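Local coordinates for protein uracil-DNA glycosylase (Epstein-Barr virus, PDB 6LYJ) that belongs to the uracil-DNA glycosylase superfamily, enzymes with an alpha/beta fold built round a central four-stranded parallel sheet, at residues A[46-51]-A[168-173]; A[120-123]-A[128-131]. All blocks are in the same frame, centred on the assembly; numbering follows the deposited sequence.

Contact 1: residues A[46-51]-A[168-173]; sequences RKLAAV and AWFTDH
Lys47 crosses the Trp169 indole at about a right angle, its far end coming over one face. CB comes first, 3.6 Å from CH2 of Trp169, approaching the six-membered ring obliquely. Chi1 of -68° sets CG anti to the carbonyl carbon; bends at chi3 and chi4 then fold the chain's end over the indole. CD passes CZ2 of Trp169 at 4.1 Å, and CE sits 3.5 Å above the indole plane, displaced toward the rim, with CE2 and CZ2 as its nearest atoms. At the tip, NZ of Lys47 lies 4.8 Å from the centroid of the five-membered ring of Trp169, 15° off its normal, which is cation-pi geometry.

On the next residue, CD1 of Leu48 makes a CH-pi contact 4.1 Å from the centroid of the Phe170 ring, and CD2 of Leu48 reaches CE1 of that ring at 3.9 Å. Phe44 meets Trp169 edge-to-face, while Leu28 and Leu30 pack on Leu48 and Phe170 respectively. The axes of segments 46-51 and 168-173, taken from helices 42-59 and 167-181, approach to 10.6 Å, their N-to-C directions 133° apart.

No hydrogen bond spans the pair. The helices are therefore joined by apolar and aromatic contact, buried at Leu48 and Phe170, with a lysine charge probably stabilised by the indole pi cloud at the exposed margin.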
ATOM      1  N   ARG A  46     -20.826  18.681  -4.126  1.00 16.16           N
ATOM      2  CA  ARG A  46     -21.034  19.042  -2.727  1.00 16.26           C
ATOM      3  C   ARG A  46     -20.541  17.944  -1.790  1.00 21.84           C
ATOM      4  O   ARG A  46     -19.984  18.235  -0.728  1.00 22.35           O
ATOM      5  CB  ARG A  46     -22.512  19.344  -2.482  1.00 17.02           C
ATOM      6  CG  ARG A  46     -22.946  20.687  -3.038  1.00 18.60           C
ATOM      7  CD  ARG A  46     -24.455  20.869  -2.986  1.00 18.78           C
ATOM      8  NE  ARG A  46     -24.980  20.812  -1.626  1.00 19.94           N
ATOM      9  CZ  ARG A  46     -26.270  20.926  -1.326  1.00 21.07           C
ATOM     10  NH1 ARG A  46     -27.153  21.099  -2.292  1.00 21.65           N
ATOM     11  NH2 ARG A  46     -26.682  20.872  -0.067  1.00 24.09           N
ATOM     12  N   LYS A  47     -20.724  16.678  -2.171  1.00 15.07           N
ATOM     13  CA  LYS A  47     -20.236  15.570  -1.349  1.00 15.87           C
ATOM     14  C   LYS A  47     -18.710  15.564  -1.268  1.00 15.37           C
ATOM     15  O   LYS A  47     -18.129  15.367  -0.187  1.00 15.38           O
ATOM     16  CB  LYS A  47     -20.768  14.246  -1.903  1.00 15.93           C
ATOM     17  CG  LYS A  47     -22.275  14.083  -1.748  1.00 20.23           C
ATOM     18  CD  LYS A  47     -22.845  13.028  -2.692  1.00 22.67           C
ATOM     19  CE  LYS A  47     -22.414  11.632  -2.291  1.00 27.04           C
ATOM     20  NZ  LYS A  47     -22.932  11.271  -0.948  1.00 32.36           N
ATOM     21  N   LEU A  48     -18.037  15.790  -2.400  1.00 16.85           N
ATOM     22  CA  LEU A  48     -16.581  15.911  -2.372  1.00 16.82           C
ATOM     23  C   LEU A  48     -16.149  17.106  -1.525  1.00 16.43           C
ATOM     24  O   LEU A  48     -15.210  17.005  -0.721  1.00 17.01           O
ATOM     25  CB  LEU A  48     -16.036  16.019  -3.795  1.00 17.33           C
ATOM     26  CG  LEU A  48     -14.539  16.311  -3.911  1.00 19.08           C
ATOM     27  CD1 LEU A  48     -13.722  15.236  -3.209  1.00 18.26           C
ATOM     28  CD2 LEU A  48     -14.135  16.435  -5.374  1.00 16.45           C
ATOM     29  N   ALA A  49     -16.797  18.262  -1.723  1.00 14.35           N
ATOM     30  CA  ALA A  49     -16.495  19.433  -0.906  1.00 17.53           C
ATOM     31  C   ALA A  49     -16.669  19.135   0.576  1.00 19.09           C
ATOM     32  O   ALA A  49     -15.902  19.633   1.405  1.00 18.71           O
ATOM     33  CB  ALA A  49     -17.382  20.610  -1.314  1.00 15.69           C
ATOM     34  N   ALA A  50     -17.651  18.296   0.923  1.00 17.35           N
ATOM     35  CA  ALA A  50     -17.890  17.962   2.321  1.00 15.07           C
ATOM     36  C   ALA A  50     -16.771  17.090   2.873  1.00 15.53           C
ATOM     37  O   ALA A  50     -16.371  17.246   4.031  1.00 18.46           O
ATOM     38  CB  ALA A  50     -19.242  17.265   2.470  1.00 19.60           C
ATOM     39  N   VAL A  51     -16.254  16.166   2.059  1.00 15.58           N
ATOM     40  CA  VAL A  51     -15.120  15.364   2.520  1.00 15.41           C
ATOM     41  C   VAL A  51     -13.902  16.258   2.739  1.00 15.45           C
ATOM     42  O   VAL A  51     -13.176  16.127   3.740  1.00 16.39           O
ATOM     43  CB  VAL A  51     -14.819  14.229   1.526  1.00 15.06           C
ATOM     44  CG1 VAL A  51     -13.684  13.365   2.049  1.00 14.20           C
ATOM     45  CG2 VAL A  51     -16.063  13.391   1.285  1.00 18.04           C
ATOM     46  N   ALA A 168     -13.428   6.905   0.199  1.00 15.45           N
ATOM     47  CA  ALA A 168     -13.670   5.679  -0.558  1.00 16.15           C
ATOM     48  C   ALA A 168     -14.765   5.871  -1.603  1.00 18.21           C
ATOM     49  O   ALA A 168     -14.654   5.361  -2.724  1.00 18.02           O
ATOM     50  CB  ALA A 168     -14.028   4.532   0.392  1.00 18.08           C
ATOM     51  N   TRP A 169     -15.821   6.613  -1.262  1.00 17.06           N
ATOM     52  CA  TRP A 169     -16.834   6.955  -2.259  1.00 19.22           C
ATOM     53  C   TRP A 169     -16.215   7.692  -3.444  1.00 17.45           C
ATOM     54  O   TRP A 169     -16.484   7.361  -4.610  1.00 16.38           O
ATOM     55  CB  TRP A 169     -17.933   7.803  -1.613  1.00 20.20           C
ATOM     56  CG  TRP A 169     -18.692   8.629  -2.599  1.00 20.49           C
ATOM     57  CD1 TRP A 169     -19.742   8.228  -3.371  1.00 23.92           C
ATOM     58  CD2 TRP A 169     -18.438   9.996  -2.943  1.00 19.24           C
ATOM     59  NE1 TRP A 169     -20.165   9.265  -4.168  1.00 24.76           N
ATOM     60  CE2 TRP A 169     -19.379  10.360  -3.926  1.00 24.24           C
ATOM     61  CE3 TRP A 169     -17.507  10.949  -2.513  1.00 18.56           C
ATOM     62  CZ2 TRP A 169     -19.417  11.637  -4.486  1.00 22.75           C
ATOM     63  CZ3 TRP A 169     -17.545  12.214  -3.074  1.00 15.67           C
ATOM     64  CH2 TRP A 169     -18.496  12.547  -4.046  1.00 19.59           C
ATOM     65  N   PHE A 170     -15.338   8.659  -3.165  1.00 17.17           N
ATOM     66  CA  PHE A 170     -14.766   9.470  -4.235  1.00 16.66           C
ATOM     67  C   PHE A 170     -13.850   8.637  -5.122  1.00 17.80           C
ATOM     68  O   PHE A 170     -13.944   8.699  -6.353  1.00 17.01           O
ATOM     69  CB  PHE A 170     -14.016  10.669  -3.654  1.00 13.47           C
ATOM     70  CG  PHE A 170     -13.243  11.452  -4.686  1.00 15.58           C
ATOM     71  CD1 PHE A 170     -13.906  12.114  -5.708  1.00 18.14           C
ATOM     72  CD2 PHE A 170     -11.859  11.528  -4.632  1.00 14.53           C
ATOM     73  CE1 PHE A 170     -13.202  12.831  -6.670  1.00 19.59           C
ATOM     74  CE2 PHE A 170     -11.148  12.251  -5.588  1.00 18.43           C
ATOM     75  CZ  PHE A 170     -11.822  12.901  -6.604  1.00 18.89           C
ATOM     76  N   THR A 171     -12.939   7.866  -4.518  1.00 18.61           N
ATOM     77  CA  THR A 171     -11.999   7.098  -5.331  1.00 17.87           C
ATOM     78  C   THR A 171     -12.684   5.941  -6.053  1.00 19.10           C
ATOM     79  O   THR A 171     -12.285   5.600  -7.174  1.00 14.92           O
ATOM     80  CB  THR A 171     -10.823   6.603  -4.480  1.00 16.10           C
ATOM     81  OG1 THR A 171     -11.299   5.881  -3.336  1.00 15.85           O
ATOM     82  CG2 THR A 171      -9.972   7.782  -4.021  1.00 15.79           C
ATOM     83  N   ASP A 172     -13.716   5.333  -5.451  1.00 18.81           N
ATOM     84  CA  ASP A 172     -14.555   4.390  -6.186  1.00 17.96           C
ATOM     85  C   ASP A 172     -15.127   5.037  -7.440  1.00 16.27           C
ATOM     86  O   ASP A 172     -15.106   4.446  -8.529  1.00 14.72           O
ATOM     87  CB  ASP A 172     -15.696   3.886  -5.297  1.00 14.94           C
ATOM     88  CG  ASP A 172     -15.279   2.750  -4.375  1.00 16.73           C
ATOM     89  OD1 ASP A 172     -14.108   2.318  -4.418  1.00 16.52           O
ATOM     90  OD2 ASP A 172     -16.144   2.292  -3.601  1.00 19.90           O
ATOM     91  N   HIS A 173     -15.675   6.247  -7.294  1.00 13.36           N
ATOM     92  CA  HIS A 173     -16.262   6.918  -8.448  1.00 13.11           C
ATOM     93  C   HIS A 173     -15.196   7.216  -9.498  1.00 13.51           C
ATOM     94  O   HIS A 173     -15.439   7.060 -10.702  1.00 14.17           O
ATOM     95  CB  HIS A 173     -16.973   8.196  -7.999  1.00 15.77           C
ATOM     96  CG  HIS A 173     -17.682   8.923  -9.102  1.00 19.23           C
ATOM     97  ND1 HIS A 173     -18.844   8.454  -9.677  1.00 19.94           N
ATOM     98  CD2 HIS A 173     -17.410  10.100  -9.713  1.00 19.49           C
ATOM     99  CE1 HIS A 173     -19.246   9.302 -10.606  1.00 20.63           C
ATOM    100  NE2 HIS A 173     -18.394  10.310 -10.646  1.00 20.45           N
TER

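Contact 2: residues A[120-123]-A[128-131]; sequences AELH and EFSP
Leu122 presses its CB against one face of the Phe129 ring, 3.6 Å from the centroid and 15° off the ring normal, a close CH-pi contact offset toward the rim. Farther along the same side chain, CD1 of Leu122 touches CZ of Phe129 at 3.7 Å and lies as near to CE2, so the leucine spans that face, CB above the CD1/CE1 side of Phe129 and its own CD1 above CZ and CE2. The backbone contributes as well: N of His123 approaches CD1 of Phe129 obliquely at 3.5 Å.

A second CH-pi contact lies nearer the surface. CD of Pro131 sits over one face of the His123 imidazole, 4.0 Å from its centroid, and the two side chains cross at about a right angle. CG of Pro131 meets CB of His123 at 3.9 Å, extending the contact to the root of the histidine. Close by, the carbonyl O of Phe129 is 3.1 Å from CD2 of His123, reaching the imidazole obliquely at a carbon.

Chi1 of -179° sends the Phe129 ring out opposite its own backbone N, onto helix 113-125, and the extended backbone from Phe129 to Pro131 carries the chain along to His123. In the next shell, Trp253 packs on Leu122, while the carboxylate of the neighbouring Glu121 forms a salt bridge with Arg124 and accepts backbone hydrogen bonds from Gly232 and Asn234, tying this helix to the segment before helix 235-245.

With no hydrogen bond between the segments, the returning loop is held by CH-pi and apolar contacts: buried at Leu122 and Phe129, exposed at His123 and Pro131.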
ATOM      1  N   ALA A 120      11.610  -5.363  -7.149  1.00 15.83           N
ATOM      2  CA  ALA A 120      12.129  -6.712  -7.361  1.00 17.13           C
ATOM      3  C   ALA A 120      11.398  -7.412  -8.499  1.00 18.22           C
ATOM      4  O   ALA A 120      12.014  -8.108  -9.315  1.00 18.71           O
ATOM      5  CB  ALA A 120      12.021  -7.529  -6.071  1.00 18.23           C
ATOM      6  N   GLU A 121      10.077  -7.238  -8.569  1.00 20.45           N
ATOM      7  CA  GLU A 121       9.328  -7.841  -9.669  1.00 21.55           C
ATOM      8  C   GLU A 121       9.652  -7.168 -10.998  1.00 20.61           C
ATOM      9  O   GLU A 121       9.757  -7.839 -12.034  1.00 20.79           O
ATOM     10  CB  GLU A 121       7.828  -7.781  -9.379  1.00 24.39           C
ATOM     11  CG  GLU A 121       6.936  -8.049 -10.590  1.00 26.37           C
ATOM     12  CD  GLU A 121       7.140  -9.422 -11.213  1.00 28.24           C
ATOM     13  OE1 GLU A 121       7.673 -10.337 -10.545  1.00 27.28           O
ATOM     14  OE2 GLU A 121       6.754  -9.588 -12.391  1.00 28.81           O
ATOM     15  N   LEU A 122       9.848  -5.848 -10.984  1.00 17.01           N
ATOM     16  CA  LEU A 122      10.268  -5.155 -12.198  1.00 19.01           C
ATOM     17  C   LEU A 122      11.618  -5.678 -12.679  1.00 24.32           C
ATOM     18  O   LEU A 122      11.830  -5.874 -13.882  1.00 23.87           O
ATOM     19  CB  LEU A 122      10.330  -3.652 -11.943  1.00 19.37           C
ATOM     20  CG  LEU A 122       9.015  -2.878 -12.030  1.00 17.89           C
ATOM     21  CD1 LEU A 122       9.136  -1.592 -11.241  1.00 15.80           C
ATOM     22  CD2 LEU A 122       8.636  -2.585 -13.468  1.00 17.50           C
ATOM     23  N   HIS A 123      12.545  -5.895 -11.746  1.00 26.27           N
ATOM     24  CA  HIS A 123      13.883  -6.361 -12.095  1.00 26.20           C
ATOM     25  C   HIS A 123      13.854  -7.796 -12.608  1.00 25.77           C
ATOM     26  O   HIS A 123      14.596  -8.145 -13.536  1.00 25.20           O
ATOM     27  CB  HIS A 123      14.798  -6.236 -10.878  1.00 24.68           C
ATOM     28  CG  HIS A 123      16.224  -6.593 -11.152  1.00 34.24           C
ATOM     29  ND1 HIS A 123      17.030  -7.202 -10.215  1.00 38.54           N
ATOM     30  CD2 HIS A 123      16.991  -6.427 -12.256  1.00 37.39           C
ATOM     31  CE1 HIS A 123      18.231  -7.398 -10.730  1.00 38.95           C
ATOM     32  NE2 HIS A 123      18.233  -6.936 -11.968  1.00 39.36           N
ATOM     33  N   GLU A 128      16.056  -4.566 -18.626  1.00 51.46           N
ATOM     34  CA  GLU A 128      16.609  -3.219 -18.597  1.00 51.97           C
ATOM     35  C   GLU A 128      16.310  -2.463 -17.308  1.00 45.21           C
ATOM     36  O   GLU A 128      16.862  -1.375 -17.113  1.00 42.35           O
ATOM     37  CB  GLU A 128      16.078  -2.405 -19.779  1.00 60.62           C
ATOM     38  CG  GLU A 128      16.417  -2.972 -21.146  1.00 73.36           C
ATOM     39  CD  GLU A 128      15.653  -2.282 -22.263  1.00 83.77           C
ATOM     40  OE1 GLU A 128      14.405  -2.356 -22.266  1.00 86.42           O
ATOM     41  OE2 GLU A 128      16.299  -1.663 -23.137  1.00 87.71           O
ATOM     42  N   PHE A 129      15.466  -2.998 -16.428  1.00 39.35           N
ATOM     43  CA  PHE A 129      15.154  -2.332 -15.169  1.00 34.31           C
ATOM     44  C   PHE A 129      16.163  -2.700 -14.090  1.00 38.73           C
ATOM     45  O   PHE A 129      16.414  -3.884 -13.838  1.00 40.78           O
ATOM     46  CB  PHE A 129      13.743  -2.675 -14.688  1.00 29.19           C
ATOM     47  CG  PHE A 129      13.362  -1.981 -13.406  1.00 24.84           C
ATOM     48  CD1 PHE A 129      13.629  -2.561 -12.174  1.00 24.99           C
ATOM     49  CD2 PHE A 129      12.751  -0.738 -13.435  1.00 24.63           C
ATOM     50  CE1 PHE A 129      13.288  -1.916 -10.995  1.00 19.50           C
ATOM     51  CE2 PHE A 129      12.403  -0.089 -12.259  1.00 24.64           C
ATOM     52  CZ  PHE A 129      12.675  -0.680 -11.039  1.00 20.22           C
ATOM     53  N   SER A 130      16.739  -1.680 -13.460  1.00 35.57           N
ATOM     54  CA  SER A 130      17.617  -1.824 -12.317  1.00 34.76           C
ATOM     55  C   SER A 130      16.994  -1.102 -11.128  1.00 29.81           C
ATOM     56  O   SER A 130      16.635   0.077 -11.254  1.00 30.32           O
ATOM     57  CB  SER A 130      19.012  -1.251 -12.615  1.00 42.43           C
ATOM     58  OG  SER A 130      19.802  -1.200 -11.441  1.00 48.95           O
ATOM     59  N   PRO A 131      16.809  -1.766  -9.989  1.00 30.00           N
ATOM     60  CA  PRO A 131      16.150  -1.118  -8.841  1.00 29.09           C
ATOM     61  C   PRO A 131      16.871   0.156  -8.436  1.00 29.77           C
ATOM     62  O   PRO A 131      18.095   0.154  -8.235  1.00 32.72           O
ATOM     63  CB  PRO A 131      16.237  -2.184  -7.740  1.00 28.75           C
ATOM     64  CG  PRO A 131      16.258  -3.478  -8.492  1.00 29.17           C
ATOM     65  CD  PRO A 131      17.053  -3.200  -9.748  1.00 30.24           C
TER

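How the contacts relate
From the N terminus, helix 42-59 supplies the first half of contact 1, whose partner comes 117 residues later on helix 167-181. The long loop so closed includes strands 85-89 and 145-149 of the parallel sheet. Contact 2 is nested wholly inside it: helix 113-125 ends, and within a few residues the chain turns back on it before going on to helix 138-142. One contact thus joins distant helices, whereas the other is a local return. They occupy opposite sides of the chain's centre, with their own centres 36 Å apart and nearest atoms about 22 Å apart, so neither touches the other.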